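Local coordinates for fructosyl amine:oxygen oxidoreductase (Neosartorya fumigata, PDB 4WCT), which probably catalyses the FAD-dependent oxidative deglycation of fructosyl amines (Amadori products), using oxygen as electron acceptor, at residues C299-D311 / R434-V447. Residues are numbered along the deposited sequence; the frame is centred on the assembly and turned at random.
Sequences CDEHPGYCNFLPD and RFGGPDRIMDFQQV
A short parallel beta ladder joins Y305 and C306 of the long strand 295-310 to M442 and D443. M442 N donates to G304 O (3.0 Å), C306 N to M442 O, and F444 N to C306 O. Y305 and M442 share one face of the sheet, the tyrosine CD1 lying 3.6 Å from M442 CB. The Y305 ring is almost parallel to that of F444 (planes 6° apart) but slid aside, with little overlap; instead Y305 CB sits over the phenylalanine face, 3.6 Å from the ring centroid. The tyrosine hydroxyl is hydrogen-bonded to E331 and R335 of helix 330-343. C306 points to the other face, where its SG meets CG2 of I441, the residue before the strand.

In D443, a chi1 of -178° turns CG away from the backbone N and carries the carboxylate past C306 to F308; OD2 accepts from F308 N (3.0 Å) and Q445 N (3.1 Å), which approach from opposite faces of the carboxylate plane. The second bond makes an Asx turn leading into the 3-10 segment 444-445. Q445 then folds back, and its NE2 gives N307 OD1 a nearly straight 2.8 Å bond lying in the glutamine amide plane.

At the opposite end P303 wedges between R434, G436 and I441, whose CD1 comes within 3.3 Å of P303 O. R434 extends from CG to NE and meets E301 and P303 through waters: one links NE to E301 OE2, another NH1 to P303 O. NH1 also forms a salt bridge to D362, and the R434 side chain lies about 7 Å from FAD. The segment 434-447 thus places one arginine side chain near the FAD and then adds a short parallel strand to the mixed sheet of this FAD-dependent oxidoreductase.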
loop_
_atom_site.group_PDB
_atom_site.type_symbol
_atom_site.label_atom_id
_atom_site.label_comp_id
_atom_site.label_asym_id
_atom_site.label_seq_id
_atom_site.Cartn_x
_atom_site.Cartn_y
_atom_site.Cartn_z
ATOM N N CYS A 299 -10.855 -6.535 -5.169
ATOM C CA CYS A 299 -9.787 -7.228 -4.466
ATOM C C CYS A 299 -10.410 -8.291 -3.594
ATOM O O CYS A 299 -11.332 -8.010 -2.829
ATOM C CB CYS A 299 -9.031 -6.285 -3.575
ATOM S SG CYS A 299 -7.865 -5.241 -4.441
ATOM N N ASP A 300 -9.960 -9.526 -3.738
ATOM C CA ASP A 300 -10.400 -10.578 -2.855
ATOM C C ASP A 300 -9.512 -10.587 -1.606
ATOM O O ASP A 300 -8.293 -10.635 -1.693
ATOM C CB ASP A 300 -10.354 -11.940 -3.564
ATOM C CG ASP A 300 -8.976 -12.314 -4.043
ATOM O OD1 ASP A 300 -8.419 -11.545 -4.869
ATOM O OD2 ASP A 300 -8.473 -13.386 -3.614
ATOM N N GLU A 301 -10.125 -10.523 -0.429
ATOM C CA GLU A 301 -9.361 -10.387 0.785
ATOM C C GLU A 301 -8.919 -11.738 1.300
ATOM O O GLU A 301 -9.634 -12.738 1.230
ATOM C CB GLU A 301 -10.145 -9.610 1.836
ATOM C CG GLU A 301 -9.420 -9.376 3.165
ATOM C CD GLU A 301 -8.170 -8.470 3.103
ATOM O OE1 GLU A 301 -7.496 -8.412 2.060
ATOM O OE2 GLU A 301 -7.638 -8.147 4.202
ATOM N N HIS A 302 -7.683 -11.765 1.791
ATOM C CA HIS A 302 -7.047 -12.987 2.319
ATOM C C HIS A 302 -5.752 -12.541 2.992
ATOM O O HIS A 302 -5.331 -11.373 2.859
ATOM C CB HIS A 302 -6.758 -14.020 1.208
ATOM C CG HIS A 302 -5.999 -13.474 0.026
ATOM N ND1 HIS A 302 -4.655 -13.193 0.082
ATOM C CD2 HIS A 302 -6.403 -13.104 -1.215
ATOM C CE1 HIS A 302 -4.258 -12.665 -1.060
ATOM N NE2 HIS A 302 -5.300 -12.607 -1.874
ATOM N N PRO A 303 -5.100 -13.447 3.720
ATOM C CA PRO A 303 -3.932 -12.969 4.447
ATOM C C PRO A 303 -2.683 -12.678 3.625
ATOM O O PRO A 303 -1.739 -12.072 4.154
ATOM C CB PRO A 303 -3.677 -14.072 5.486
ATOM C CG PRO A 303 -5.001 -14.750 5.633
ATOM C CD PRO A 303 -5.607 -14.726 4.264
ATOM N N GLY A 304 -2.708 -13.050 2.343
ATOM C CA GLY A 304 -1.602 -12.753 1.454
ATOM C C GLY A 304 -0.912 -13.983 0.910
ATOM O O GLY A 304 -1.007 -15.100 1.488
ATOM N N TYR A 305 -0.308 -13.808 -0.260
ATOM C CA TYR A 305 0.616 -14.764 -0.834
ATOM C C TYR A 305 2.068 -14.319 -0.617
ATOM O O TYR A 305 2.459 -13.170 -0.895
ATOM C CB TYR A 305 0.389 -14.850 -2.343
ATOM C CG TYR A 305 -0.898 -15.481 -2.789
ATOM C CD1 TYR A 305 -0.976 -16.844 -3.040
ATOM C CD2 TYR A 305 -2.010 -14.695 -3.059
ATOM C CE1 TYR A 305 -2.133 -17.413 -3.554
ATOM C CE2 TYR A 305 -3.183 -15.258 -3.508
ATOM C CZ TYR A 305 -3.244 -16.621 -3.729
ATOM O OH TYR A 305 -4.425 -17.174 -4.210
ATOM N N CYS A 306 2.896 -15.232 -0.159
ATOM C CA CYS A 306 4.337 -15.026 -0.231
ATOM C C CYS A 306 4.912 -15.947 -1.296
ATOM O O CYS A 306 4.198 -16.759 -1.908
ATOM C CB CYS A 306 4.979 -15.307 1.139
ATOM S SG CYS A 306 4.470 -14.227 2.470
ATOM N N ASN A 307 6.171 -15.704 -1.654
ATOM C CA ASN A 307 6.846 -16.556 -2.635
ATOM C C ASN A 307 8.122 -17.083 -1.994
ATOM O O ASN A 307 9.161 -16.422 -2.020
ATOM C CB ASN A 307 7.163 -15.777 -3.906
ATOM C CG ASN A 307 7.802 -16.635 -4.953
ATOM O OD1 ASN A 307 7.346 -17.747 -5.208
ATOM N ND2 ASN A 307 8.870 -16.142 -5.562
ATOM N N PHE A 308 7.971 -18.167 -1.235
ATOM C CA PHE A 308 8.977 -18.580 -0.260
ATOM C C PHE A 308 10.102 -19.365 -0.942
ATOM O O PHE A 308 9.866 -20.409 -1.550
ATOM C CB PHE A 308 8.367 -19.433 0.836
ATOM C CG PHE A 308 7.525 -18.676 1.820
ATOM C CD1 PHE A 308 8.038 -17.593 2.521
ATOM C CD2 PHE A 308 6.234 -19.067 2.078
ATOM C CE1 PHE A 308 7.271 -16.883 3.405
ATOM C CE2 PHE A 308 5.474 -18.400 3.051
ATOM C CZ PHE A 308 5.982 -17.312 3.699
ATOM N N LEU A 309 11.274 -18.765 -0.985
ATOM C CA LEU A 309 12.469 -19.426 -1.517
ATOM C C LEU A 309 13.580 -19.433 -0.466
ATOM O O LEU A 309 13.540 -18.693 0.514
ATOM C CB LEU A 309 12.928 -18.684 -2.793
ATOM C CG LEU A 309 11.948 -18.792 -3.970
ATOM C CD1 LEU A 309 12.334 -17.816 -5.061
ATOM C CD2 LEU A 309 11.971 -20.216 -4.489
ATOM N N PRO A 310 14.635 -20.230 -0.692
ATOM C CA PRO A 310 15.684 -20.281 0.313
ATOM C C PRO A 310 16.331 -18.929 0.542
ATOM O O PRO A 310 16.509 -18.159 -0.400
ATOM C CB PRO A 310 16.701 -21.278 -0.297
ATOM C CG PRO A 310 15.839 -22.150 -1.183
ATOM C CD PRO A 310 14.846 -21.187 -1.788
ATOM N N ASP A 311 16.557 -18.588 1.805
ATOM C CA ASP A 311 17.263 -17.367 2.149
ATOM C C ASP A 311 18.757 -17.532 1.852
ATOM O O ASP A 311 19.410 -18.384 2.459
ATOM C CB ASP A 311 17.053 -17.062 3.626
ATOM C CG ASP A 311 17.574 -15.720 4.018
ATOM O OD1 ASP A 311 18.606 -15.310 3.444
ATOM O OD2 ASP A 311 17.056 -15.109 5.001
ATOM N N ARG A 434 -5.269 -10.305 9.335
ATOM C CA ARG A 434 -6.057 -10.409 8.114
ATOM C C ARG A 434 -6.851 -11.698 8.064
ATOM O O ARG A 434 -6.462 -12.704 8.648
ATOM C CB ARG A 434 -5.151 -10.330 6.864
ATOM C CG ARG A 434 -4.356 -9.023 6.695
ATOM C CD ARG A 434 -3.683 -8.953 5.346
ATOM N NE ARG A 434 -2.951 -7.701 5.087
ATOM C CZ ARG A 434 -1.676 -7.496 5.407
ATOM N NH1 ARG A 434 -0.967 -8.417 6.046
ATOM N NH2 ARG A 434 -1.085 -6.374 5.051
ATOM N N PHE A 435 -7.924 -11.658 7.285
ATOM C CA PHE A 435 -8.863 -12.756 7.165
ATOM C C PHE A 435 -9.256 -12.996 5.716
ATOM O O PHE A 435 -8.917 -12.215 4.827
ATOM C CB PHE A 435 -10.120 -12.433 7.958
ATOM C CG PHE A 435 -9.856 -12.199 9.419
ATOM C CD1 PHE A 435 -9.526 -10.930 9.878
ATOM C CD2 PHE A 435 -9.669 -13.298 10.268
ATOM C CE1 PHE A 435 -9.120 -10.746 11.192
ATOM C CE2 PHE A 435 -9.211 -13.114 11.557
ATOM C CZ PHE A 435 -8.974 -11.837 12.026
ATOM N N GLY A 436 -9.953 -14.096 5.501
ATOM C CA GLY A 436 -10.495 -14.420 4.195
ATOM C C GLY A 436 -9.767 -15.538 3.475
ATOM O O GLY A 436 -8.691 -15.966 3.892
ATOM N N GLY A 437 -10.392 -16.090 2.443
ATOM C CA GLY A 437 -9.816 -17.202 1.731
ATOM C C GLY A 437 -9.569 -18.381 2.646
ATOM O O GLY A 437 -10.391 -18.716 3.522
ATOM N N PRO A 438 -8.374 -18.951 2.558
ATOM C CA PRO A 438 -8.029 -20.081 3.424
ATOM C C PRO A 438 -7.631 -19.701 4.853
ATOM O O PRO A 438 -7.331 -20.574 5.654
ATOM C CB PRO A 438 -6.864 -20.733 2.667
ATOM C CG PRO A 438 -6.222 -19.591 1.965
ATOM C CD PRO A 438 -7.317 -18.650 1.584
ATOM N N ASP A 439 -7.660 -18.423 5.203
ATOM C CA ASP A 439 -7.280 -17.979 6.545
ATOM C C ASP A 439 -5.896 -18.509 6.915
ATOM O O ASP A 439 -5.611 -18.852 8.064
ATOM C CB ASP A 439 -8.329 -18.372 7.582
ATOM C CG ASP A 439 -9.522 -17.440 7.571
ATOM O OD1 ASP A 439 -9.318 -16.210 7.607
ATOM O OD2 ASP A 439 -10.617 -17.924 7.242
ATOM N N ARG A 440 -5.010 -18.506 5.924
ATOM C CA ARG A 440 -3.613 -18.748 6.154
ATOM C C ARG A 440 -2.817 -18.081 5.041
ATOM O O ARG A 440 -3.369 -17.700 3.995
ATOM C CB ARG A 440 -3.327 -20.251 6.200
ATOM C CG ARG A 440 -3.428 -20.984 4.890
ATOM C CD ARG A 440 -3.250 -22.494 5.167
ATOM N NE ARG A 440 -3.188 -23.229 3.918
ATOM C CZ ARG A 440 -4.225 -23.863 3.372
ATOM N NH1 ARG A 440 -5.298 -24.104 4.082
ATOM N NH2 ARG A 440 -4.115 -24.392 2.173
ATOM N N ILE A 441 -1.541 -17.850 5.329
ATOM C CA ILE A 441 -0.605 -17.359 4.326
ATOM C C ILE A 441 -0.378 -18.419 3.268
ATOM O O ILE A 441 -0.179 -19.611 3.591
ATOM C CB ILE A 441 0.748 -16.978 4.950
ATOM C CG1 ILE A 441 0.589 -15.761 5.870
ATOM C CG2 ILE A 441 1.765 -16.718 3.852
ATOM C CD1 ILE A 441 0.337 -14.453 5.125
ATOM N N MET A 442 -0.479 -18.019 2.003
ATOM C CA MET A 442 -0.324 -18.942 0.893
ATOM C C MET A 442 1.007 -18.675 0.180
ATOM O O MET A 442 1.685 -17.699 0.491
ATOM C CB MET A 442 -1.538 -18.829 -0.052
ATOM C CG MET A 442 -2.813 -19.305 0.635
ATOM S SD MET A 442 -2.840 -21.084 1.121
ATOM C CE MET A 442 -3.334 -21.852 -0.415
ATOM N N ASP A 443 1.468 -19.659 -0.583
ATOM C CA ASP A 443 2.822 -19.644 -1.128
ATOM C C ASP A 443 2.708 -19.808 -2.639
ATOM O O ASP A 443 2.153 -20.792 -3.096
ATOM C CB ASP A 443 3.631 -20.795 -0.514
ATOM C CG ASP A 443 5.093 -20.839 -0.989
ATOM O OD1 ASP A 443 5.798 -21.768 -0.543
ATOM O OD2 ASP A 443 5.576 -19.928 -1.712
ATOM N N PHE A 444 3.217 -18.849 -3.416
ATOM C CA PHE A 444 3.178 -18.932 -4.880
ATOM C C PHE A 444 3.937 -20.140 -5.429
ATOM O O PHE A 444 3.657 -20.621 -6.532
ATOM C CB PHE A 444 3.735 -17.645 -5.513
ATOM C CG PHE A 444 2.766 -16.480 -5.501
ATOM C CD1 PHE A 444 1.503 -16.600 -6.034
ATOM C CD2 PHE A 444 3.157 -15.244 -5.023
ATOM C CE1 PHE A 444 0.667 -15.510 -6.112
ATOM C CE2 PHE A 444 2.325 -14.155 -5.090
ATOM C CZ PHE A 444 1.061 -14.296 -5.594
ATOM N N GLN A 445 4.878 -20.652 -4.655
ATOM C CA GLN A 445 5.623 -21.844 -5.079
ATOM C C GLN A 445 4.710 -23.068 -5.119
ATOM O O GLN A 445 5.093 -24.080 -5.698
ATOM C CB GLN A 445 6.805 -22.098 -4.162
ATOM C CG GLN A 445 7.899 -21.042 -4.277
ATOM C CD GLN A 445 8.636 -21.098 -5.600
ATOM O OE1 GLN A 445 9.134 -22.160 -5.998
ATOM N NE2 GLN A 445 8.582 -20.004 -6.359
ATOM N N GLN A 446 3.547 -22.983 -4.472
ATOM C CA GLN A 446 2.554 -24.064 -4.507
ATOM C C GLN A 446 1.394 -23.780 -5.448
ATOM O O GLN A 446 0.433 -24.548 -5.501
ATOM C CB GLN A 446 2.041 -24.330 -3.095
ATOM C CG GLN A 446 3.135 -24.810 -2.157
ATOM C CD GLN A 446 2.668 -25.016 -0.724
ATOM O OE1 GLN A 446 1.878 -24.239 -0.188
ATOM N NE2 GLN A 446 3.215 -26.038 -0.074
ATOM N N VAL A 447 1.527 -22.741 -6.273
ATOM C CA VAL A 447 0.510 -22.412 -7.274
ATOM C C VAL A 447 0.999 -22.951 -8.594
ATOM O O VAL A 447 2.057 -22.593 -9.053
ATOM C CB VAL A 447 0.213 -20.884 -7.358
ATOM C CG1 VAL A 447 -0.838 -20.593 -8.412
ATOM C CG2 VAL A 447 -0.266 -20.357 -6.008
HETATM O O HOH W 1 -8.860 -9.007 6.421
HETATM O O HOH W 2 -5.337 -6.867 3.657
HETATM O O HOH W 3 -1.109 -11.255 6.672
HETATM O O HOH W 4 -3.676 -16.186 1.933
HETATM O O HOH W 5 8.174 -22.523 -0.934
#